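Local coordinates for protein glutaredoxin 2 (Salmonella enterica subsp. enterica serovar Typhimurium, PDB 3IR4) that probably catalyses glutathione-dependent disulfide reduction, binding glutathione in a cleft between a thioredoxin-like domain and an all-helical domain of glutathione S-transferase type, at residues A[64-69]-A[174-179]; A[103-108]-A[123-128]; A[40-43]-A[48-51]. All blocks are in the same frame, centred on the assembly; numbering follows the deposited sequence.

Interaction 1: A[64-69]-A[174-179]. With GSH (glutathione), chain B; SO4 (sulfate ion), chain F.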
loop_
_atom_site.group_PDB
_atom_site.type_symbol
_atom_site.label_atom_id
_atom_site.label_comp_id
_atom_site.label_asym_id
_atom_site.label_seq_id
_atom_site.Cartn_x
_atom_site.Cartn_y
_atom_site.Cartn_z
ATOM N N GLU A 64 1.422 8.332 10.949
ATOM C CA GLU A 64 2.333 7.180 10.920
ATOM C C GLU A 64 1.589 5.861 10.777
ATOM O O GLU A 64 0.944 5.393 11.721
ATOM C CB GLU A 64 3.296 7.120 12.116
ATOM C CG GLU A 64 4.204 8.326 12.220
ATOM C CD GLU A 64 5.239 8.408 11.118
ATOM O OE1 GLU A 64 5.495 7.390 10.422
ATOM O OE2 GLU A 64 5.830 9.515 11.004
ATOM N N SER A 65 1.712 5.287 9.597
ATOM C CA SER A 65 1.027 4.045 9.287
ATOM C C SER A 65 1.081 2.977 10.365
ATOM O O SER A 65 0.044 2.433 10.728
ATOM C CB SER A 65 1.524 3.467 7.959
ATOM O OG SER A 65 2.892 3.206 7.994
HETATM N N MSE A 66 2.258 2.690 10.889
HETATM C CA MSE A 66 2.338 1.577 11.852
HETATM C C MSE A 66 1.739 1.959 13.199
HETATM O O MSE A 66 1.238 1.090 13.915
HETATM C CB MSE A 66 3.758 1.061 11.970
HETATM C CG MSE A 66 4.331 0.476 10.693
HETATM SE SE MSE A 66 3.185 -0.798 9.767
HETATM C CE MSE A 66 3.058 -2.130 11.139
ATOM N N ASP A 67 1.816 3.241 13.570
ATOM C CA ASP A 67 1.153 3.684 14.794
ATOM C C ASP A 67 -0.360 3.559 14.654
ATOM O O ASP A 67 -1.031 3.175 15.602
ATOM C CB ASP A 67 1.549 5.094 15.171
ATOM C CG ASP A 67 3.005 5.206 15.572
ATOM O OD1 ASP A 67 3.694 4.175 15.772
ATOM O OD2 ASP A 67 3.506 6.332 15.661
ATOM N N ILE A 68 -0.897 3.904 13.492
ATOM C CA ILE A 68 -2.309 3.740 13.220
ATOM C C ILE A 68 -2.662 2.250 13.290
ATOM O O ILE A 68 -3.651 1.875 13.894
ATOM C CB ILE A 68 -2.665 4.340 11.848
ATOM C CG1 ILE A 68 -2.435 5.848 11.852
ATOM C CG2 ILE A 68 -4.090 3.980 11.440
ATOM C CD1 ILE A 68 -2.468 6.460 10.470
ATOM N N VAL A 69 -1.892 1.404 12.614
ATOM C CA VAL A 69 -2.133 -0.028 12.598
ATOM C C VAL A 69 -2.274 -0.562 14.018
ATOM O O VAL A 69 -3.220 -1.249 14.338
ATOM C CB VAL A 69 -1.014 -0.763 11.817
ATOM C CG1 VAL A 69 -1.012 -2.275 12.101
ATOM C CG2 VAL A 69 -1.153 -0.498 10.295
ATOM N N ASP A 174 4.555 -8.455 9.097
ATOM C CA ASP A 174 5.014 -8.777 7.742
ATOM C C ASP A 174 3.877 -8.724 6.740
ATOM O O ASP A 174 4.085 -8.337 5.595
ATOM C CB ASP A 174 5.711 -10.135 7.677
ATOM C CG ASP A 174 7.096 -10.143 8.329
ATOM O OD1 ASP A 174 7.663 -9.061 8.593
ATOM O OD2 ASP A 174 7.623 -11.273 8.511
ATOM N N ASP A 175 2.669 -9.107 7.136
ATOM C CA ASP A 175 1.497 -8.998 6.264
ATOM C C ASP A 175 1.177 -7.542 5.947
ATOM O O ASP A 175 0.801 -7.185 4.830
ATOM C CB ASP A 175 0.281 -9.670 6.893
ATOM C CG ASP A 175 0.482 -11.144 7.055
ATOM O OD1 ASP A 175 0.493 -11.828 6.010
ATOM O OD2 ASP A 175 0.669 -11.623 8.189
ATOM N N ILE A 176 1.298 -6.700 6.976
ATOM C CA ILE A 176 1.043 -5.280 6.839
ATOM C C ILE A 176 2.012 -4.678 5.814
ATOM O O ILE A 176 1.632 -3.853 4.994
ATOM C CB ILE A 176 1.144 -4.558 8.193
ATOM C CG1 ILE A 176 0.136 -5.141 9.209
ATOM C CG2 ILE A 176 0.962 -3.073 7.994
ATOM C CD1 ILE A 176 -1.338 -4.962 8.857
ATOM N N HIS A 177 3.272 -5.083 5.839
ATOM C CA HIS A 177 4.251 -4.557 4.882
ATOM C C HIS A 177 4.165 -5.218 3.510
ATOM O O HIS A 177 4.451 -4.569 2.497
ATOM C CB HIS A 177 5.669 -4.657 5.446
ATOM C CG HIS A 177 5.897 -3.788 6.621
ATOM N ND1 HIS A 177 5.732 -2.423 6.584
ATOM C CD2 HIS A 177 6.227 -4.102 7.893
ATOM C CE1 HIS A 177 5.994 -1.933 7.782
ATOM N NE2 HIS A 177 6.293 -2.933 8.593
ATOM N N LEU A 178 3.812 -6.492 3.439
ATOM C CA LEU A 178 3.815 -7.196 2.168
ATOM C C LEU A 178 2.596 -6.915 1.281
ATOM O O LEU A 178 2.724 -6.680 0.075
ATOM C CB LEU A 178 3.925 -8.720 2.415
ATOM C CG LEU A 178 3.856 -9.609 1.196
ATOM C CD1 LEU A 178 5.012 -9.284 0.192
ATOM C CD2 LEU A 178 3.868 -11.069 1.609
ATOM N N PHE A 179 1.399 -6.991 1.846
ATOM C CA PHE A 179 0.205 -6.827 1.052
ATOM C C PHE A 179 0.177 -5.529 0.208
ATOM O O PHE A 179 -0.158 -5.602 -0.964
ATOM C CB PHE A 179 -1.081 -6.995 1.858
ATOM C CG PHE A 179 -2.309 -6.722 1.042
ATOM C CD1 PHE A 179 -2.691 -7.597 0.025
ATOM C CD2 PHE A 179 -3.015 -5.556 1.215
ATOM C CE1 PHE A 179 -3.784 -7.351 -0.745
ATOM C CE2 PHE A 179 -4.134 -5.294 0.426
ATOM C CZ PHE A 179 -4.506 -6.186 -0.566
HETATM N N1 GSH B . 6.401 7.198 7.821
HETATM C CA1 GSH B . 5.123 7.489 7.158
HETATM C C1 GSH B . 4.114 6.431 7.517
HETATM O O11 GSH B . 4.560 5.294 7.832
HETATM O O12 GSH B . 2.903 6.718 7.468
HETATM C CB1 GSH B . 5.362 7.542 5.656
HETATM C CG1 GSH B . 4.146 8.107 4.923
HETATM C CD1 GSH B . 4.425 8.554 3.504
HETATM O OE1 GSH B . 5.641 8.355 2.963
HETATM N N2 GSH B . 3.450 9.072 2.800
HETATM C CA2 GSH B . 3.613 9.715 1.499
HETATM C C2 GSH B . 3.412 11.189 1.625
HETATM O O2 GSH B . 2.491 11.647 2.468
HETATM C CB2 GSH B . 2.634 9.124 0.458
HETATM S SG2 GSH B . 2.884 7.368 0.032
HETATM N N3 GSH B . 4.112 11.992 0.866
HETATM C CA3 GSH B . 4.184 13.410 1.115
HETATM C C3 GSH B . 3.610 14.131 -0.045
HETATM O O31 GSH B . 2.925 13.477 -0.891
HETATM O O32 GSH B . 3.821 15.367 -0.135
HETATM S S SO4 F . 8.486 -2.329 11.590
HETATM O O1 SO4 F . 8.641 -3.089 12.853
HETATM O O2 SO4 F . 9.232 -3.097 10.573
HETATM O O3 SO4 F . 7.053 -2.284 11.291
HETATM O O4 SO4 F . 9.103 -1.023 11.771
#

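Interaction 2: A[103-108]-A[123-128]. With GSH (glutathione), chain B.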
loop_
_atom_site.group_PDB
_atom_site.type_symbol
_atom_site.label_atom_id
_atom_site.label_comp_id
_atom_site.label_asym_id
_atom_site.label_seq_id
_atom_site.Cartn_x
_atom_site.Cartn_y
_atom_site.Cartn_z
ATOM N N LEU A 103 8.703 0.531 -11.805
ATOM C CA LEU A 103 7.462 0.031 -12.373
ATOM C C LEU A 103 6.262 0.864 -11.891
ATOM O O LEU A 103 5.354 1.177 -12.666
ATOM C CB LEU A 103 7.242 -1.439 -11.984
ATOM C CG LEU A 103 8.122 -2.471 -12.665
ATOM C CD1 LEU A 103 7.937 -3.806 -11.993
ATOM C CD2 LEU A 103 7.775 -2.554 -14.192
ATOM N N LEU A 104 6.210 1.139 -10.606
ATOM C CA LEU A 104 4.985 1.700 -10.027
ATOM C C LEU A 104 4.735 3.173 -10.289
ATOM O O LEU A 104 3.638 3.540 -10.667
ATOM C CB LEU A 104 4.900 1.415 -8.509
ATOM C CG LEU A 104 4.873 -0.058 -8.117
ATOM C CD1 LEU A 104 4.929 -0.185 -6.577
ATOM C CD2 LEU A 104 3.667 -0.758 -8.675
ATOM N N LEU A 105 5.721 4.023 -10.059
ATOM C CA LEU A 105 5.464 5.461 -10.132
ATOM C C LEU A 105 4.969 5.921 -11.501
ATOM O O LEU A 105 4.015 6.696 -11.565
ATOM C CB LEU A 105 6.678 6.267 -9.653
ATOM C CG LEU A 105 7.161 5.998 -8.209
ATOM C CD1 LEU A 105 8.373 6.839 -7.932
ATOM C CD2 LEU A 105 6.074 6.233 -7.172
ATOM N N PRO A 106 5.582 5.440 -12.603
ATOM C CA PRO A 106 5.082 5.897 -13.885
ATOM C C PRO A 106 3.657 5.461 -14.147
ATOM O O PRO A 106 2.930 6.141 -14.862
ATOM C CB PRO A 106 6.059 5.253 -14.889
ATOM C CG PRO A 106 7.291 5.001 -14.138
ATOM C CD PRO A 106 6.804 4.626 -12.762
ATOM N N ARG A 107 3.285 4.290 -13.625
ATOM C CA ARG A 107 1.946 3.774 -13.781
ATOM C C ARG A 107 0.946 4.493 -12.881
ATOM O O ARG A 107 -0.164 4.831 -13.318
ATOM C CB ARG A 107 1.936 2.250 -13.610
ATOM C CG ARG A 107 2.619 1.554 -14.773
ATOM C CD ARG A 107 2.799 0.079 -14.524
ATOM N NE ARG A 107 3.353 -0.656 -15.678
ATOM C CZ ARG A 107 4.615 -0.564 -16.078
ATOM N NH1 ARG A 107 5.499 0.133 -15.389
ATOM N NH2 ARG A 107 5.001 -1.182 -17.187
ATOM N N PHE A 108 1.327 4.773 -11.638
ATOM C CA PHE A 108 0.476 5.583 -10.783
ATOM C C PHE A 108 0.125 6.906 -11.490
ATOM O O PHE A 108 -1.030 7.326 -11.502
ATOM C CB PHE A 108 1.177 5.936 -9.451
ATOM C CG PHE A 108 1.434 4.774 -8.506
ATOM C CD1 PHE A 108 0.665 3.625 -8.470
ATOM C CD2 PHE A 108 2.401 4.919 -7.548
ATOM C CE1 PHE A 108 0.919 2.626 -7.533
ATOM C CE2 PHE A 108 2.637 3.914 -6.593
ATOM C CZ PHE A 108 1.902 2.793 -6.609
ATOM N N GLN A 123 0.035 16.586 -12.287
ATOM C CA GLN A 123 1.296 17.212 -12.653
ATOM C C GLN A 123 2.225 17.340 -11.455
ATOM O O GLN A 123 3.458 17.151 -11.556
ATOM C CB GLN A 123 1.075 18.571 -13.299
ATOM C CG GLN A 123 2.392 19.252 -13.690
ATOM C CD GLN A 123 2.164 20.630 -14.224
ATOM O OE1 GLN A 123 2.425 21.615 -13.541
ATOM N NE2 GLN A 123 1.639 20.715 -15.416
ATOM N N TYR A 124 1.659 17.729 -10.308
ATOM C CA TYR A 124 2.417 17.864 -9.059
ATOM C C TYR A 124 3.163 16.564 -8.737
ATOM O O TYR A 124 4.349 16.570 -8.416
ATOM C CB TYR A 124 1.461 18.227 -7.925
ATOM C CG TYR A 124 2.099 18.298 -6.572
ATOM C CD1 TYR A 124 2.164 17.168 -5.765
ATOM C CD2 TYR A 124 2.559 19.482 -6.056
ATOM C CE1 TYR A 124 2.712 17.208 -4.502
ATOM C CE2 TYR A 124 3.148 19.528 -4.802
ATOM C CZ TYR A 124 3.220 18.374 -4.027
ATOM O OH TYR A 124 3.750 18.343 -2.743
ATOM N N PHE A 125 2.462 15.448 -8.849
ATOM C CA PHE A 125 3.053 14.135 -8.599
ATOM C C PHE A 125 4.177 13.812 -9.571
ATOM O O PHE A 125 5.270 13.407 -9.166
ATOM C CB PHE A 125 1.951 13.071 -8.674
ATOM C CG PHE A 125 2.440 11.661 -8.416
ATOM C CD1 PHE A 125 2.625 11.205 -7.117
ATOM C CD2 PHE A 125 2.710 10.792 -9.465
ATOM C CE1 PHE A 125 3.029 9.919 -6.877
ATOM C CE2 PHE A 125 3.141 9.497 -9.222
ATOM C CZ PHE A 125 3.302 9.069 -7.928
ATOM N N ILE A 126 3.913 13.999 -10.856
ATOM C CA ILE A 126 4.893 13.683 -11.865
ATOM C C ILE A 126 6.185 14.477 -11.631
ATOM O O ILE A 126 7.300 13.948 -11.677
ATOM C CB ILE A 126 4.304 13.992 -13.271
ATOM C CG1 ILE A 126 3.157 13.041 -13.629
ATOM C CG2 ILE A 126 5.414 13.947 -14.339
ATOM C CD1 ILE A 126 2.261 13.504 -14.766
ATOM N N ARG A 127 6.024 15.775 -11.448
ATOM C CA ARG A 127 7.164 16.662 -11.293
ATOM C C ARG A 127 7.991 16.254 -10.104
ATOM O O ARG A 127 9.228 16.213 -10.177
ATOM C CB ARG A 127 6.740 18.122 -11.197
ATOM C CG ARG A 127 6.171 18.611 -12.488
ATOM C CD ARG A 127 6.310 20.026 -12.700
ATOM N NE ARG A 127 6.132 20.345 -14.103
ATOM C CZ ARG A 127 5.899 21.574 -14.532
ATOM N NH1 ARG A 127 5.835 22.575 -13.661
ATOM N NH2 ARG A 127 5.716 21.798 -15.825
ATOM N N LYS A 128 7.348 15.988 -8.980
ATOM C CA LYS A 128 8.055 15.643 -7.764
ATOM C C LYS A 128 8.822 14.335 -7.902
ATOM O O LYS A 128 9.982 14.250 -7.521
ATOM C CB LYS A 128 7.056 15.520 -6.629
ATOM C CG LYS A 128 7.675 15.095 -5.330
ATOM C CD LYS A 128 6.664 14.790 -4.299
ATOM C CE LYS A 128 6.040 16.014 -3.816
ATOM N NZ LYS A 128 5.081 15.593 -2.774
HETATM N N1 GSH B . 6.401 7.198 7.821
HETATM C CA1 GSH B . 5.123 7.489 7.158
HETATM C C1 GSH B . 4.114 6.431 7.517
HETATM O O11 GSH B . 4.560 5.294 7.832
HETATM O O12 GSH B . 2.903 6.718 7.468
HETATM C CB1 GSH B . 5.362 7.542 5.656
HETATM C CG1 GSH B . 4.146 8.107 4.923
HETATM C CD1 GSH B . 4.425 8.554 3.504
HETATM O OE1 GSH B . 5.641 8.355 2.963
HETATM N N2 GSH B . 3.450 9.072 2.800
HETATM C CA2 GSH B . 3.613 9.715 1.499
HETATM C C2 GSH B . 3.412 11.189 1.625
HETATM O O2 GSH B . 2.491 11.647 2.468
HETATM C CB2 GSH B . 2.634 9.124 0.458
HETATM S SG2 GSH B . 2.884 7.368 0.032
HETATM N N3 GSH B . 4.112 11.992 0.866
HETATM C CA3 GSH B . 4.184 13.410 1.115
HETATM C C3 GSH B . 3.610 14.131 -0.045
HETATM O O31 GSH B . 2.925 13.477 -0.891
HETATM O O32 GSH B . 3.821 15.367 -0.135
#

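Interaction 3: A[40-43]-A[48-51]. With GSH (glutathione), chain B.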
loop_
_atom_site.group_PDB
_atom_site.type_symbol
_atom_site.label_atom_id
_atom_site.label_comp_id
_atom_site.label_asym_id
_atom_site.label_seq_id
_atom_site.Cartn_x
_atom_site.Cartn_y
_atom_site.Cartn_z
ATOM N N ALA A 40 -2.495 22.226 2.354
ATOM C CA ALA A 40 -3.235 22.857 3.444
ATOM C C ALA A 40 -4.017 21.901 4.328
ATOM O O ALA A 40 -3.966 22.018 5.542
ATOM C CB ALA A 40 -4.154 23.982 2.899
ATOM N N THR A 41 -4.710 20.919 3.756
ATOM C CA THR A 41 -5.547 20.050 4.587
ATOM C C THR A 41 -4.745 19.235 5.585
ATOM O O THR A 41 -5.000 19.278 6.774
ATOM C CB THR A 41 -6.448 19.174 3.737
ATOM O OG1 THR A 41 -7.225 20.032 2.907
ATOM C CG2 THR A 41 -7.368 18.343 4.629
ATOM N N PRO A 42 -3.777 18.451 5.114
ATOM C CA PRO A 42 -3.011 17.701 6.116
ATOM C C PRO A 42 -2.207 18.601 7.069
ATOM O O PRO A 42 -2.016 18.265 8.239
ATOM C CB PRO A 42 -2.076 16.829 5.258
ATOM C CG PRO A 42 -1.997 17.529 3.949
ATOM C CD PRO A 42 -3.323 18.164 3.746
ATOM N N THR A 43 -1.736 19.743 6.590
ATOM C CA THR A 43 -1.000 20.672 7.444
ATOM C C THR A 43 -1.881 21.188 8.579
ATOM O O THR A 43 -1.393 21.340 9.698
ATOM C CB THR A 43 -0.397 21.816 6.637
ATOM O OG1 THR A 43 0.531 21.262 5.707
ATOM C CG2 THR A 43 0.359 22.786 7.556
ATOM N N GLN A 48 2.109 19.104 8.823
ATOM C CA GLN A 48 2.905 18.766 7.661
ATOM C C GLN A 48 2.039 18.048 6.628
ATOM O O GLN A 48 0.962 17.537 6.960
ATOM C CB GLN A 48 4.102 17.876 7.999
ATOM C CG GLN A 48 3.751 16.488 8.546
ATOM C CD GLN A 48 4.969 15.583 8.615
ATOM O OE1 GLN A 48 5.758 15.508 7.667
ATOM N NE2 GLN A 48 5.134 14.912 9.730
ATOM N N LYS A 49 2.522 17.988 5.382
ATOM C CA LYS A 49 1.829 17.290 4.315
ATOM C C LYS A 49 2.313 15.856 4.285
ATOM O O LYS A 49 3.365 15.555 3.725
ATOM C CB LYS A 49 2.113 17.990 2.985
ATOM C CG LYS A 49 1.407 17.355 1.799
ATOM C CD LYS A 49 1.748 18.060 0.498
ATOM C CE LYS A 49 1.013 17.508 -0.731
ATOM N NZ LYS A 49 1.388 16.105 -1.048
HETATM N N MSE A 50 1.558 14.982 4.937
HETATM C CA MSE A 50 1.873 13.553 4.982
HETATM C C MSE A 50 0.600 12.796 5.234
HETATM O O MSE A 50 -0.255 13.268 5.983
HETATM C CB MSE A 50 2.910 13.247 6.078
HETATM C CG MSE A 50 3.422 11.811 6.066
HETATM SE SE MSE A 50 4.837 11.454 7.329
HETATM C CE MSE A 50 3.810 11.594 8.950
ATOM N N VAL A 51 0.486 11.636 4.577
ATOM C CA VAL A 51 -0.628 10.712 4.778
ATOM C C VAL A 51 0.009 9.323 4.964
ATOM O O VAL A 51 1.109 9.077 4.478
ATOM C CB VAL A 51 -1.635 10.742 3.634
ATOM C CG1 VAL A 51 -2.399 12.059 3.634
ATOM C CG2 VAL A 51 -0.959 10.432 2.288
HETATM N N1 GSH B . 6.401 7.198 7.821
HETATM C CA1 GSH B . 5.123 7.489 7.158
HETATM C C1 GSH B . 4.114 6.431 7.517
HETATM O O11 GSH B . 4.560 5.294 7.832
HETATM O O12 GSH B . 2.903 6.718 7.468
HETATM C CB1 GSH B . 5.362 7.542 5.656
HETATM C CG1 GSH B . 4.146 8.107 4.923
HETATM C CD1 GSH B . 4.425 8.554 3.504
HETATM O OE1 GSH B . 5.641 8.355 2.963
HETATM N N2 GSH B . 3.450 9.072 2.800
HETATM C CA2 GSH B . 3.613 9.715 1.499
HETATM C C2 GSH B . 3.412 11.189 1.625
HETATM O O2 GSH B . 2.491 11.647 2.468
HETATM C CB2 GSH B . 2.634 9.124 0.458
HETATM S SG2 GSH B . 2.884 7.368 0.032
HETATM N N3 GSH B . 4.112 11.992 0.866
HETATM C CA3 GSH B . 4.184 13.410 1.115
HETATM C C3 GSH B . 3.610 14.131 -0.045
HETATM O O31 GSH B . 2.925 13.477 -0.891
HETATM O O32 GSH B . 3.821 15.367 -0.135
#

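Interaction 1: A[64-69]-A[174-179]
The interface between the thioredoxin-like N-terminal domain and the helical C-terminal domain of this GST-like fold is bridged here by Met66 and Val69 of helix 65-74 meeting Ile176 and His177 of helix 173-185. The two short helical segments run at 130° to each other with their axes 11.9 Å apart, a gap that side chains must span. Met66, a selenomethionine, does much of this work. Its chain bends at both chi2 and chi3 (-48° and -62°), which brings selenium closer to the other helix than the start of the side chain would suggest. Met66 SE lies 3.6 Å from Ile176 CG2, sliding past it, and is just as close to His177 CE1, meeting the imidazole at a slant. Beside it, Val69 CG2 and Ile176 CG2 meet tip to tip at 4.0 Å, and helix 13-25 backs this pair through Ile21 and Lys17.

The histidine is fixed at both nitrogens. His177 NE2 donates to O3 of a sulfate, probably from the crystallisation liquor, in a nearly straight bond of 2.9 Å lying in the ring plane; ND1 is bonded to Lys17. Arg85 holds the same sulfate.

At the start of helix 65-74 the chain grips the gamma-glutamyl end of glutathione. Ser65 N donates to O12 at 2.8 Å, Ser65 OG to O11 at 2.7 Å, and Glu64 OE1, at the N-cap residue, accepts from N1 at 2.8 Å. Both oxygens of the gamma-glutamyl carboxylate and the amino group beside it are thus engaged. The domain contact itself holds by apolar and selenium-aromatic packing, without a hydrogen bond across it, while the first turn of the helix, whose dipole would favour an anion, receives that carboxylate.

Interaction 2: A[103-108]-A[123-128]
Phe125 drives the edge of its ring into helix 101-108: Leu105 O lies in the plane of that ring, 3.8 Å from Phe125 CE2, while Phe108 CB comes in obliquely. The Phe108 ring in turn carries Leu104 O on one face, 3.3 Å above the plane and offset toward the rim, and has Phe125 CZ near its plane at the edge. His11 is shared by both phenylalanines, edge-to-face with Phe125 and at about 50° to Phe108, and Phe116 also meets Phe125.

The chi1 of Phe125, -179°, puts CG opposite the backbone N and carries the ring straight out to its neighbours. Leu105 crosses it at about a right angle, with Leu105 CD2 4.0 Å from Phe125 CZ. Phe108 touches it through CB, 4.1 Å from Phe125 CE2, before its own ring turns elsewhere.

Helix 101-108 is kinked at Pro106, whose nitrogen has no hydrogen to give the preceding turn. Close by, Arg107 NH1 donates to Leu103 O at 2.9 Å, in the guanidinium plane and on a carbonyl lone pair; Ser143 and the carbonyl of Ile218 take other nitrogens of the same group.

Helix 119-133 shows the ligand a different side. Lys128 NZ donates to Tyr124 OH at 3.1 Å and lies 2.9 Å from O32 of the glutathione glycyl carboxylate. One helix therefore does two jobs: a buried apolar ring joins it to its helical neighbour, with at most a weak electrostatic pull between ring hydrogens and the Leu105 carbonyl, and its polar side brings the Lys128 ammonium, probably charged, to the glycyl carboxylate.

Interaction 3: A[40-43]-A[48-51]
A short-range surface contact packs helix 40-46 against the loop that follows it, with Pro42 lying alongside Lys49. The loop leads to Pro52 and strand 53-55 of the thioredoxin-like domain; thioredoxin-fold proteins characteristically carry a cis-proline at such a loop, next to the active site. Pro42 and Lys49 lie side by side and point the same way, CG to CG at 4.0 Å. Pro42 CB also rests 3.6 Å from Gln48 O. The proline also packs against Leu34.

Polar pairing plays no part across the contact. Pro42 O and Gln48 O approach to 3.3 Å, but both are acceptors, and Thr43 OG1 is hydrogen-bonded to Glu39 O, just before its own helix, and stands 3.8 Å from Lys49 N.

The opposite side of the loop is shaped for glutathione. Val51 N donates to O2 at 2.9 Å and Val51 O accepts from N2 at the same length, both bonds close to 160°. Because N2 and O2 both belong to the cysteinyl residue of the ligand, the two hydrogen bonds to Val51 resemble the hydrogen-bonded pair of an antiparallel sheet. Met50, a selenomethionine, brings SE within 4.0 Å of CA1 on the gamma-glutamyl part. Lys49 runs fully extended past Pro42 and bends only at its last torsion (chi4 -65°), placing Lys49 NZ 2.7 Å from O32 of glutathione in a hydrogen bond. Tyr9 OH and the carbonyl of Asn36 hold the same ammonium.

The proline thus lies against the root of a lysine whose charge is probably delivered to the glycyl carboxylate, and with three partners NZ is well fixed; the nearby anion should favour its protonated state.

How the interactions relate
All three contacts surround one glutathione: interaction 1 meets the gamma-glutamyl end, while interactions 2 and 3 share the glycyl carboxylate, interaction 3 also taking the cysteinyl backbone. Interaction 2 is buried and aromatic, interaction 1 partly buried and the one that joins the two domains, and interaction 3 a surface contact within the N-terminal domain. Met50 CE touches Glu64 OE2, linking interactions 1 and 3. Interactions 2 and 3 meet across the cleft, where Tyr124 packs on Lys49 and the two lysine ammoniums converge on the same anion. Interactions 1 and 2 do not touch; they lie on opposite sides of the chain's centre.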